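PDB 7OSK: arabinogalactan endo-1,4-beta-galactosidase from Ignisphaera aggregans, which probably hydrolyses internal beta-1,4-galactosidic linkages of arabinogalactan and related galactans through its family 53 catalytic domain, the part present here. Local coordinates for residues 278-281 / 282-286; 242-245 / 246-250; 174-178 / 179-183; 104-108 / 109-113; 151-154 / 155-158. All blocks are in the same frame, centred on the assembly; numbering follows the deposited sequence.

Contact 1: residues 278-281 / 282-286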
# COMPACT_ATOMS: atom_id res chain seq x y z
N ARG A 278 14.70 7.42 12.24
CA ARG A 278 15.25 8.42 13.15
C ARG A 278 15.75 9.65 12.39
O ARG A 278 15.81 10.75 12.94
CB ARG A 278 16.39 7.83 13.99
CG ARG A 278 17.68 7.58 13.22
CD ARG A 278 18.77 7.06 14.14
NE ARG A 278 18.61 5.64 14.46
CZ ARG A 278 17.98 5.17 15.53
NH1 ARG A 278 17.44 5.99 16.43
NH2 ARG A 278 17.90 3.86 15.71
N THR A 279 16.11 9.46 11.12
CA THR A 279 16.58 10.57 10.29
C THR A 279 15.41 11.45 9.86
O THR A 279 15.57 12.65 9.65
CB THR A 279 17.31 10.05 9.03
OG1 THR A 279 18.34 9.13 9.42
CG2 THR A 279 17.94 11.21 8.25
N LEU A 280 14.23 10.84 9.74
CA LEU A 280 13.03 11.57 9.34
C LEU A 280 12.39 12.32 10.51
O LEU A 280 11.85 13.41 10.33
CB LEU A 280 12.00 10.61 8.72
CG LEU A 280 11.99 10.53 7.19
CD1 LEU A 280 13.37 10.20 6.65
CD2 LEU A 280 10.97 9.51 6.71
N VAL A 281 12.45 11.74 11.70
CA VAL A 281 11.82 12.36 12.87
C VAL A 281 12.62 13.56 13.36
O VAL A 281 12.07 14.45 14.02
CB VAL A 281 11.66 11.35 14.04
CG1 VAL A 281 10.82 10.16 13.61
CG2 VAL A 281 13.02 10.89 14.55
N GLN A 282 13.91 13.59 13.05
CA GLN A 282 14.76 14.70 13.48
C GLN A 282 14.79 15.81 12.44
O GLN A 282 14.89 16.99 12.79
CB GLN A 282 16.19 14.22 13.75
CG GLN A 282 17.10 15.32 14.31
CD GLN A 282 18.53 14.87 14.50
OE1 GLN A 282 18.85 14.18 15.47
NE2 GLN A 282 19.40 15.27 13.59
N ARG A 283 14.72 15.45 11.16
CA ARG A 283 14.85 16.43 10.09
C ARG A 283 13.50 17.02 9.68
O ARG A 283 13.45 18.13 9.14
CB ARG A 283 15.52 15.80 8.87
CG ARG A 283 16.00 16.82 7.85
CD ARG A 283 16.73 16.16 6.70
NE ARG A 283 17.38 17.14 5.84
CZ ARG A 283 18.63 17.56 5.99
NH1 ARG A 283 19.39 17.11 6.98
NH2 ARG A 283 19.13 18.45 5.14
N TYR A 284 12.43 16.28 9.93
CA TYR A 284 11.09 16.69 9.50
C TYR A 284 10.06 16.58 10.63
O TYR A 284 10.12 15.66 11.45
CB TYR A 284 10.63 15.83 8.32
CG TYR A 284 11.62 15.78 7.18
CD1 TYR A 284 11.92 16.91 6.45
CD2 TYR A 284 12.25 14.59 6.84
CE1 TYR A 284 12.83 16.87 5.41
CE2 TYR A 284 13.15 14.53 5.80
CZ TYR A 284 13.44 15.68 5.09
OH TYR A 284 14.34 15.64 4.05
N ASP A 285 9.13 17.53 10.66
CA ASP A 285 7.99 17.48 11.58
C ASP A 285 6.78 16.96 10.82
O ASP A 285 5.79 17.67 10.62
CB ASP A 285 7.71 18.86 12.19
CG ASP A 285 8.41 19.06 13.53
OD1 ASP A 285 8.52 18.10 14.32
OD2 ASP A 285 8.86 20.20 13.79
N LYS A 286 6.87 15.71 10.37
CA LYS A 286 5.78 15.04 9.67
C LYS A 286 5.68 13.59 10.12
O LYS A 286 6.60 13.07 10.75
CB LYS A 286 5.98 15.13 8.16
CG LYS A 286 5.87 16.54 7.61
CD LYS A 286 6.08 16.57 6.12
CE LYS A 286 5.98 17.99 5.58
NZ LYS A 286 4.65 18.60 5.86
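With CG of Tyr284 anti to its own carbonyl carbon (chi1 -52°), the phenol ring swings back beside the last helical turn, and its CD2 comes 4.1 Å from CG of Leu280. The two side chains cross obliquely, and CB of Tyr284 lies 3.4 Å from O of Leu280. Arg283 takes the other course: CG lies anti to the backbone N (chi1 -166°) and the chain stays extended as far as NE. CG of Arg283 thereby stands over one face of the Tyr284 ring, 3.9 Å above the plane and offset toward the rim, while CB of Arg283 rests 3.2 Å from O of Thr279. The backbone evidence is a short ladder of i to i+4 bonds. N of Gln282 reaches O of Arg278 at 3.4 Å, a weak bond; N of Arg283 meets O of Thr279 at 3.3 Å; N of Tyr284 meets O of Leu280 at 3.0 Å. The polar ends are held elsewhere: Arg283 and the Tyr284 hydroxyl both bind the Asp246 carboxylate, and Arg278 forms a salt bridge with Glu341. Leu280 and Tyr284 are buried, both packing on Ile258 of strand 257-261, and Tyr284 also on Ile245 and Ile249 of helix 238-250; Gln282 and Arg283 are exposed. Tyr284 is the first residue to leave helical backbone angles, and this is the C-terminal turn of helix 270-283, about to pass into strand 287-293 of a (beta/alpha)8 (TIM) barrel.

Contact 2: residues 242-245 / 246-250; sequences INFI and DRLIN
Asp246 sends its amide N to O of Ile242 at 3.0 Å, and its carboxylate lies side by side with the Ile242 side chain, OD2 being 3.8 Å from CG2 of Ile242. Both carboxylate oxygens are engaged outside the helix, OD2 by Arg283 and OD1 by Tyr284. Replacement of this aspartate by alanine is likely to leave the Arg283 guanidinium without this counter-charge and the Tyr284 hydroxyl without this acceptor. Arg247 follows with a weak bond from its N to O of Asn243, 3.5 Å long. Leu248, with CG anti to its backbone N (chi1 -153°), runs alongside Phe244, so that CD2 of Leu248 approaches CE1 of Phe244 at 4.1 Å. At Ile249 the bond is straighter: N of Ile249 meets O of Ile245 at 2.7 Å with an angle of 175°. CD1 of Ile249 also touches CG2 of Ile245 at 3.7 Å. Helix 238-250 thus turns Phe244 and Leu248 to strand 228-234 and helix 206-223, where Trp206 meets the Phe244 ring edge-to-face, and turns Ile242, Ile245 and Ile249 to helix 270-283 and Tyr284 just beyond it.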
# COMPACT_ATOMS: atom_id res chain seq x y z
N ILE A 242 16.33 12.52 2.19
CA ILE A 242 16.71 13.88 2.54
C ILE A 242 16.66 14.79 1.31
O ILE A 242 16.00 15.82 1.32
CB ILE A 242 18.13 13.93 3.14
CG1 ILE A 242 18.15 13.22 4.50
CG2 ILE A 242 18.60 15.38 3.30
CD1 ILE A 242 19.53 13.06 5.10
N ASN A 243 17.37 14.39 0.26
CA ASN A 243 17.46 15.19 -0.96
C ASN A 243 16.10 15.40 -1.61
O ASN A 243 15.80 16.48 -2.12
CB ASN A 243 18.42 14.54 -1.96
CG ASN A 243 19.84 14.46 -1.44
OD1 ASN A 243 20.30 15.33 -0.70
ND2 ASN A 243 20.56 13.41 -1.83
N PHE A 244 15.28 14.35 -1.60
CA PHE A 244 13.99 14.39 -2.27
C PHE A 244 12.95 15.20 -1.50
O PHE A 244 12.23 16.01 -2.07
CB PHE A 244 13.47 12.96 -2.49
CG PHE A 244 12.23 12.89 -3.33
CD1 PHE A 244 10.97 12.97 -2.74
CD2 PHE A 244 12.31 12.75 -4.70
CE1 PHE A 244 9.83 12.91 -3.51
CE2 PHE A 244 11.17 12.69 -5.48
CZ PHE A 244 9.92 12.76 -4.88
N ILE A 245 12.88 14.97 -0.19
CA ILE A 245 11.86 15.62 0.64
C ILE A 245 12.19 17.10 0.87
O ILE A 245 11.30 17.94 0.82
CB ILE A 245 11.70 14.90 1.99
CG1 ILE A 245 11.19 13.47 1.75
CG2 ILE A 245 10.73 15.66 2.90
CD1 ILE A 245 11.11 12.61 2.99
N ASP A 246 13.46 17.40 1.13
CA ASP A 246 13.90 18.78 1.26
C ASP A 246 13.46 19.60 0.05
O ASP A 246 12.88 20.67 0.19
CB ASP A 246 15.43 18.86 1.39
CG ASP A 246 15.91 18.51 2.79
OD1 ASP A 246 15.14 17.90 3.56
OD2 ASP A 246 17.07 18.84 3.11
N ARG A 247 13.75 19.09 -1.14
CA ARG A 247 13.40 19.79 -2.37
C ARG A 247 11.89 19.87 -2.54
O ARG A 247 11.37 20.80 -3.15
CB ARG A 247 14.04 19.10 -3.58
CG ARG A 247 14.10 19.97 -4.83
CD ARG A 247 14.74 19.24 -5.99
NE ARG A 247 14.92 20.10 -7.15
CZ ARG A 247 15.35 19.68 -8.34
NH1 ARG A 247 15.63 18.40 -8.54
NH2 ARG A 247 15.48 20.54 -9.34
N LEU A 248 11.18 18.89 -1.99
CA LEU A 248 9.73 18.85 -2.08
C LEU A 248 9.10 19.89 -1.15
O LEU A 248 8.23 20.66 -1.56
CB LEU A 248 9.21 17.45 -1.74
CG LEU A 248 7.87 17.05 -2.36
CD1 LEU A 248 7.98 16.93 -3.87
CD2 LEU A 248 7.38 15.74 -1.76
N ILE A 249 9.54 19.89 0.10
CA ILE A 249 9.06 20.86 1.09
C ILE A 249 9.37 22.28 0.64
O ILE A 249 8.52 23.17 0.73
CB ILE A 249 9.69 20.59 2.48
CG1 ILE A 249 9.14 19.28 3.05
CG2 ILE A 249 9.43 21.76 3.44
CD1 ILE A 249 9.69 18.90 4.41
N ASN A 250 10.58 22.50 0.14
CA ASN A 250 10.98 23.82 -0.34
C ASN A 250 10.18 24.27 -1.56
O ASN A 250 10.09 25.46 -1.84
CB ASN A 250 12.48 23.83 -0.68
CG ASN A 250 13.36 23.79 0.56
OD1 ASN A 250 12.96 24.23 1.64
ND2 ASN A 250 14.56 23.26 0.41

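Contact 3: residues 174-178 / 179-183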
# COMPACT_ATOMS: atom_id res chain seq x y z
N LYS A 174 -14.96 12.88 -4.85
CA LYS A 174 -16.37 13.23 -4.75
C LYS A 174 -17.24 11.98 -4.95
O LYS A 174 -18.33 11.88 -4.39
CB LYS A 174 -16.75 14.29 -5.79
CG LYS A 174 -16.83 15.71 -5.23
CD LYS A 174 -17.97 15.86 -4.23
CE LYS A 174 -18.07 17.28 -3.70
NZ LYS A 174 -19.01 17.36 -2.55
N TYR A 175 -16.74 11.04 -5.75
CA TYR A 175 -17.44 9.79 -5.98
C TYR A 175 -17.43 8.93 -4.71
O TYR A 175 -18.45 8.37 -4.32
CB TYR A 175 -16.81 9.03 -7.15
CG TYR A 175 -17.38 7.65 -7.40
CD1 TYR A 175 -16.86 6.54 -6.75
CD2 TYR A 175 -18.42 7.46 -8.30
CE1 TYR A 175 -17.37 5.27 -6.98
CE2 TYR A 175 -18.93 6.19 -8.53
CZ TYR A 175 -18.41 5.11 -7.87
OH TYR A 175 -18.92 3.85 -8.10
N MET A 176 -16.27 8.85 -4.07
CA MET A 176 -16.11 8.02 -2.87
C MET A 176 -16.90 8.59 -1.69
O MET A 176 -17.43 7.84 -0.87
CB MET A 176 -14.63 7.90 -2.50
CG MET A 176 -13.73 7.49 -3.64
SD MET A 176 -12.07 6.99 -3.13
CE MET A 176 -12.44 5.47 -2.27
N ALA A 177 -16.97 9.92 -1.62
CA ALA A 177 -17.66 10.59 -0.52
C ALA A 177 -19.15 10.26 -0.51
O ALA A 177 -19.76 10.17 0.56
CB ALA A 177 -17.45 12.10 -0.60
N GLU A 178 -19.72 10.07 -1.69
CA GLU A 178 -21.16 9.86 -1.82
C GLU A 178 -21.56 8.42 -1.56
O GLU A 178 -22.68 8.15 -1.10
CB GLU A 178 -21.63 10.30 -3.20
CG GLU A 178 -21.53 11.79 -3.41
CD GLU A 178 -22.32 12.57 -2.38
OE1 GLU A 178 -23.45 12.15 -2.06
OE2 GLU A 178 -21.81 13.60 -1.89
N HIS A 179 -20.65 7.50 -1.84
CA HIS A 179 -20.86 6.10 -1.50
C HIS A 179 -20.37 5.83 -0.08
O HIS A 179 -20.19 4.68 0.32
CB HIS A 179 -20.15 5.19 -2.50
CG HIS A 179 -20.62 5.36 -3.91
ND1 HIS A 179 -20.45 6.52 -4.62
CD2 HIS A 179 -21.28 4.51 -4.74
CE1 HIS A 179 -20.97 6.39 -5.83
NE2 HIS A 179 -21.48 5.17 -5.92
N ASN A 180 -20.17 6.91 0.68
CA ASN A 180 -19.68 6.84 2.05
C ASN A 180 -18.39 6.03 2.13
O ASN A 180 -18.30 5.05 2.86
CB ASN A 180 -20.74 6.24 2.98
CG ASN A 180 -21.94 7.15 3.16
OD1 ASN A 180 -23.07 6.78 2.86
ND2 ASN A 180 -21.69 8.36 3.65
N ALA A 181 -17.40 6.45 1.34
CA ALA A 181 -16.12 5.78 1.28
C ALA A 181 -14.98 6.79 1.17
O ALA A 181 -13.93 6.50 0.62
CB ALA A 181 -16.08 4.81 0.11
N LEU A 182 -15.21 7.99 1.70
CA LEU A 182 -14.18 9.01 1.72
C LEU A 182 -12.97 8.52 2.51
O LEU A 182 -13.11 8.17 3.68
CB LEU A 182 -14.70 10.31 2.33
CG LEU A 182 -13.76 11.51 2.21
CD1 LEU A 182 -13.69 11.99 0.77
CD2 LEU A 182 -14.19 12.63 3.14
N PRO A 183 -11.79 8.47 1.87
CA PRO A 183 -10.60 7.98 2.59
C PRO A 183 -10.05 8.98 3.60
O PRO A 183 -9.99 10.17 3.31
CB PRO A 183 -9.60 7.73 1.47
CG PRO A 183 -9.98 8.69 0.40
CD PRO A 183 -11.48 8.80 0.47
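Tyr175 and His179, four residues apart at the end of helix 158-178, form a face-to-face stack, with ring centroids separated by 4.1 Å and planes inclined at 29°. CE1 of His179 lies over one face of the phenol ring, displaced toward the rim and 3.4 Å from CE2 of Tyr175. CG of Tyr175, anti to the backbone N (chi1 175°), brings the ring here. Of the hydrogen bonds, the one from ND1 of His179 to O of Tyr175 measures 2.7 Å; the same carbonyl also takes a weak bond from N of His179. Two further bonds make a Schellman motif with Asn180, at positive phi, as the C-prime residue: N of Ala181 to O of Met176 at 2.6 Å, and a weak one from N of Asn180 to O of Ala177 at 3.3 Å. Apolar contacts follow: SD of Met176 on CD of Pro183 at 4.1 Å, and CB of Ala177 on CD1 of Leu182 at 4.0 Å. Tyr175 also packs on helix 114-126, and Met176 and Pro183 on Ile133 of strand 130-135. A serine in place of Tyr175 is likely to strip the imidazole of its stacking surface and let it turn more freely. Because a carbonyl can only accept, the ND1 bond is consistent with a proton on ND1, and N-H groups of residues 179-181 take up the carbonyls of Tyr175 and Met176 and, weakly, that of Ala177.

Contact 4: residues 104-108 / 109-113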
# COMPACT_ATOMS: atom_id res chain seq x y z
N GLY A 104 -12.43 -3.32 -23.79
CA GLY A 104 -13.12 -3.51 -22.53
C GLY A 104 -12.53 -4.60 -21.65
O GLY A 104 -12.98 -4.79 -20.52
N ARG A 105 -11.52 -5.31 -22.15
CA ARG A 105 -10.91 -6.40 -21.39
C ARG A 105 -10.02 -5.85 -20.27
O ARG A 105 -9.27 -4.90 -20.49
CB ARG A 105 -10.08 -7.30 -22.31
CG ARG A 105 -10.87 -7.93 -23.45
CD ARG A 105 -10.26 -9.25 -23.88
NE ARG A 105 -8.85 -9.13 -24.27
CZ ARG A 105 -8.43 -8.84 -25.50
NH1 ARG A 105 -9.30 -8.64 -26.48
NH2 ARG A 105 -7.13 -8.76 -25.75
N PRO A 106 -10.11 -6.44 -19.07
CA PRO A 106 -9.33 -5.95 -17.92
C PRO A 106 -7.85 -6.32 -17.99
O PRO A 106 -7.49 -7.37 -18.51
CB PRO A 106 -10.00 -6.64 -16.73
CG PRO A 106 -10.55 -7.90 -17.29
CD PRO A 106 -10.98 -7.57 -18.69
N TYR A 107 -7.00 -5.45 -17.44
CA TYR A 107 -5.56 -5.69 -17.41
C TYR A 107 -5.19 -6.79 -16.41
O TYR A 107 -4.30 -7.60 -16.67
CB TYR A 107 -4.81 -4.40 -17.05
CG TYR A 107 -4.78 -3.34 -18.14
CD1 TYR A 107 -5.15 -3.63 -19.44
CD2 TYR A 107 -4.36 -2.04 -17.86
CE1 TYR A 107 -5.12 -2.67 -20.43
CE2 TYR A 107 -4.33 -1.07 -18.84
CZ TYR A 107 -4.70 -1.39 -20.13
OH TYR A 107 -4.67 -0.42 -21.11
N GLY A 108 -5.88 -6.80 -15.27
CA GLY A 108 -5.61 -7.75 -14.21
C GLY A 108 -5.00 -7.08 -12.99
O GLY A 108 -5.14 -5.88 -12.80
N GLY A 109 -4.31 -7.87 -12.17
CA GLY A 109 -3.67 -7.36 -10.98
C GLY A 109 -4.68 -6.78 -10.00
O GLY A 109 -4.38 -5.83 -9.29
N GLY A 110 -5.87 -7.37 -9.99
CA GLY A 110 -6.94 -6.93 -9.10
C GLY A 110 -7.99 -6.08 -9.80
O GLY A 110 -9.10 -5.95 -9.30
N ASN A 111 -7.63 -5.51 -10.94
CA ASN A 111 -8.53 -4.64 -11.70
C ASN A 111 -9.12 -3.56 -10.80
O ASN A 111 -10.34 -3.47 -10.63
CB ASN A 111 -9.64 -5.48 -12.33
CG ASN A 111 -9.10 -6.50 -13.31
OD1 ASN A 111 -8.15 -6.23 -14.03
ND2 ASN A 111 -9.69 -7.69 -13.32
N CYS A 112 -8.24 -2.73 -10.25
CA CYS A 112 -8.59 -1.82 -9.17
C CYS A 112 -9.10 -0.47 -9.66
O CYS A 112 -8.52 0.57 -9.35
CB CYS A 112 -7.38 -1.62 -8.27
SG CYS A 112 -6.67 -3.17 -7.67
N ASP A 113 -10.20 -0.47 -10.41
CA ASP A 113 -10.80 0.78 -10.86
C ASP A 113 -11.62 1.39 -9.72
O ASP A 113 -11.87 0.73 -8.71
CB ASP A 113 -11.67 0.56 -12.10
CG ASP A 113 -12.86 -0.34 -11.84
OD1 ASP A 113 -12.84 -1.09 -10.84
OD2 ASP A 113 -13.83 -0.31 -12.63
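Asn111 and Gly108 grip each other twice. N of Asn111 gives a bond to O of Gly108, 3.1 Å long and 157° at the hydrogen. In return OD1 of Asn111 receives the amide of Gly108 at 2.6 Å, a weak bond because it is bent to 129°. The asparagine CG is anti to its carbonyl carbon (chi1 -61°), which carries the amide back across the turn toward the preceding chain. Pro106 flanks that amide: its CB lies 3.3 Å from OD1 of Asn111 and 3.6 Å from ND2 of Asn111.

The bond from Asn111 N to Gly108 O closes a type I' beta turn from Gly108 to Asn111, with Gly109 and Gly110 at its corners. Glycine suits all three positions: each has positive phi, which favours it, and the backbone angles of Gly108 and Gly110 by themselves call for it. Past the turn, Cys112 centres an inverse gamma turn, and Asp113 is the N-cap of helix 114-126.

An outer shell of donors bonds the backbone carbonyls. Trp140 NE1 bonds O of Gly108, Arg94 NH2 bonds O of Gly109, and Arg116 NE bonds O of Asn111. Thr366 holds O of Pro106.

The chemistry is thus largely main-chain: in a buried turn without bulky side chains at its corners, OD1 of Asn111 probably serves, through a weak bond, as acceptor for the Gly108 amide, and the indole and guanidinium donors bond carbonyls of the turn, O of Gly108 being shared with N of Asn111.

Contact 5: residues 151-154 / 155-158; sequences KAWA and NLSY
The turn in which Leu156 folds back on Trp153 is a type I beta turn at the surface, in the loop that carries the chain from strand 130-135 to helix 158-178. Its closing bond runs from N of Leu156 to O of Trp153; at 3.3 Å it is weak, although fairly straight at 157°. Ala154 and Asn155 occupy the corners.

Side-chain geometry supports the same closure. CG of Leu156 is anti to its carbonyl carbon (chi1 -61°), and this turns the branched end back toward the start of the turn. There CG of Leu156 lies 3.6 Å from O of Ala152, and CD1 of Leu156 is 3.9 Å from CA of Trp153. The same methyl, CD1 of Leu156, approaches CD1 of the Trp153 indole at 4.2 Å, so the pyrrole part of the ring system is the part touched, and the two side chains are set slantwise to each other. At the corner residues, ND2 of Asn155 stands 3.9 Å from CB of Ala154. The carbonyl of Ala154 accepts a hydrogen bond from Lys149 NZ, which ties that corner to the chain just before it.

Beyond the turn, Ser157 takes the N-cap position and Tyr158 begins the helix, its hydroxyl hydrogen-bonded to O of Gln208. Trp153 is the buried member: it lies against Leu161, Ala164 and Val165 of helix 158-178, with Asn97 and Leu197 of two neighbouring loops also touching it. Leu156 shares Ala164, so the turn packs against the first turns of the helix that it precedes.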
# COMPACT_ATOMS: atom_id res chain seq x y z
N LYS A 151 -4.10 6.23 -20.48
CA LYS A 151 -4.25 6.25 -21.94
C LYS A 151 -4.83 7.56 -22.46
O LYS A 151 -4.45 8.02 -23.54
CB LYS A 151 -5.15 5.09 -22.38
CG LYS A 151 -4.50 3.72 -22.26
CD LYS A 151 -5.47 2.61 -22.61
CE LYS A 151 -6.26 2.13 -21.41
NZ LYS A 151 -7.23 3.13 -20.87
N ALA A 152 -5.74 8.16 -21.70
CA ALA A 152 -6.42 9.37 -22.13
C ALA A 152 -5.63 10.63 -21.79
O ALA A 152 -5.95 11.72 -22.26
CB ALA A 152 -7.80 9.44 -21.51
N TRP A 153 -4.59 10.47 -20.97
CA TRP A 153 -3.74 11.59 -20.57
C TRP A 153 -2.43 11.62 -21.36
O TRP A 153 -1.64 12.56 -21.24
CB TRP A 153 -3.43 11.51 -19.07
CG TRP A 153 -4.63 11.60 -18.17
CD1 TRP A 153 -5.94 11.63 -18.55
CD2 TRP A 153 -4.62 11.68 -16.74
NE1 TRP A 153 -6.75 11.72 -17.45
CE2 TRP A 153 -5.97 11.75 -16.32
CE3 TRP A 153 -3.62 11.69 -15.77
CZ2 TRP A 153 -6.33 11.83 -14.98
CZ3 TRP A 153 -3.98 11.78 -14.44
CH2 TRP A 153 -5.32 11.85 -14.05
N ALA A 154 -2.22 10.59 -22.17
CA ALA A 154 -0.94 10.36 -22.84
C ALA A 154 -0.47 11.54 -23.70
O ALA A 154 0.71 11.89 -23.68
CB ALA A 154 -1.03 9.11 -23.70
N ASN A 155 -1.39 12.14 -24.45
CA ASN A 155 -1.03 13.18 -25.41
C ASN A 155 -1.58 14.55 -25.03
O ASN A 155 -1.62 15.47 -25.85
CB ASN A 155 -1.52 12.79 -26.81
CG ASN A 155 -0.76 11.62 -27.38
OD1 ASN A 155 0.36 11.77 -27.87
ND2 ASN A 155 -1.36 10.43 -27.33
N LEU A 156 -2.01 14.69 -23.78
CA LEU A 156 -2.41 15.99 -23.26
C LEU A 156 -1.16 16.82 -22.97
O LEU A 156 -0.20 16.31 -22.39
CB LEU A 156 -3.25 15.85 -21.99
CG LEU A 156 -4.58 15.09 -22.11
CD1 LEU A 156 -5.31 15.10 -20.78
CD2 LEU A 156 -5.45 15.68 -23.21
N SER A 157 -1.18 18.08 -23.38
CA SER A 157 -0.08 18.99 -23.06
C SER A 157 -0.02 19.18 -21.55
O SER A 157 -0.98 18.85 -20.84
CB SER A 157 -0.27 20.34 -23.76
OG SER A 157 -1.43 21.00 -23.28
N TYR A 158 1.09 19.70 -21.05
CA TYR A 158 1.28 19.82 -19.61
C TYR A 158 0.17 20.63 -18.94
O TYR A 158 -0.35 20.20 -17.91
CB TYR A 158 2.64 20.44 -19.29
CG TYR A 158 2.80 20.70 -17.81
CD1 TYR A 158 2.97 19.65 -16.93
CD2 TYR A 158 2.76 21.99 -17.30
CE1 TYR A 158 3.11 19.87 -15.58
CE2 TYR A 158 2.90 22.22 -15.95
CZ TYR A 158 3.08 21.16 -15.10
OH TYR A 158 3.21 21.37 -13.75

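How the contacts relate
Contacts 1 and 2 belong to adjacent helices of the barrel and touch: Arg283 NH2 lies 2.9 Å from Asp246 OD2, and Tyr284 OH is 2.5 Å from Asp246 OD1, probably a hydrogen bond. Contacts 4 and 5 also touch, Tyr107 packing against Lys151. Contact 5 leads into helix 158-178 and contact 3 ends it, their centres about 26 Å apart. Contacts 1 and 4 lie on opposite sides of the chain's centre, about 38 Å between centres. Contact 4 comes nearest to the metal site: the position of Gly109 lies about 13 Å from the calcium ion and about 9 Å from the side chain of Asn370, one of its ligands. The other four lie away from that site.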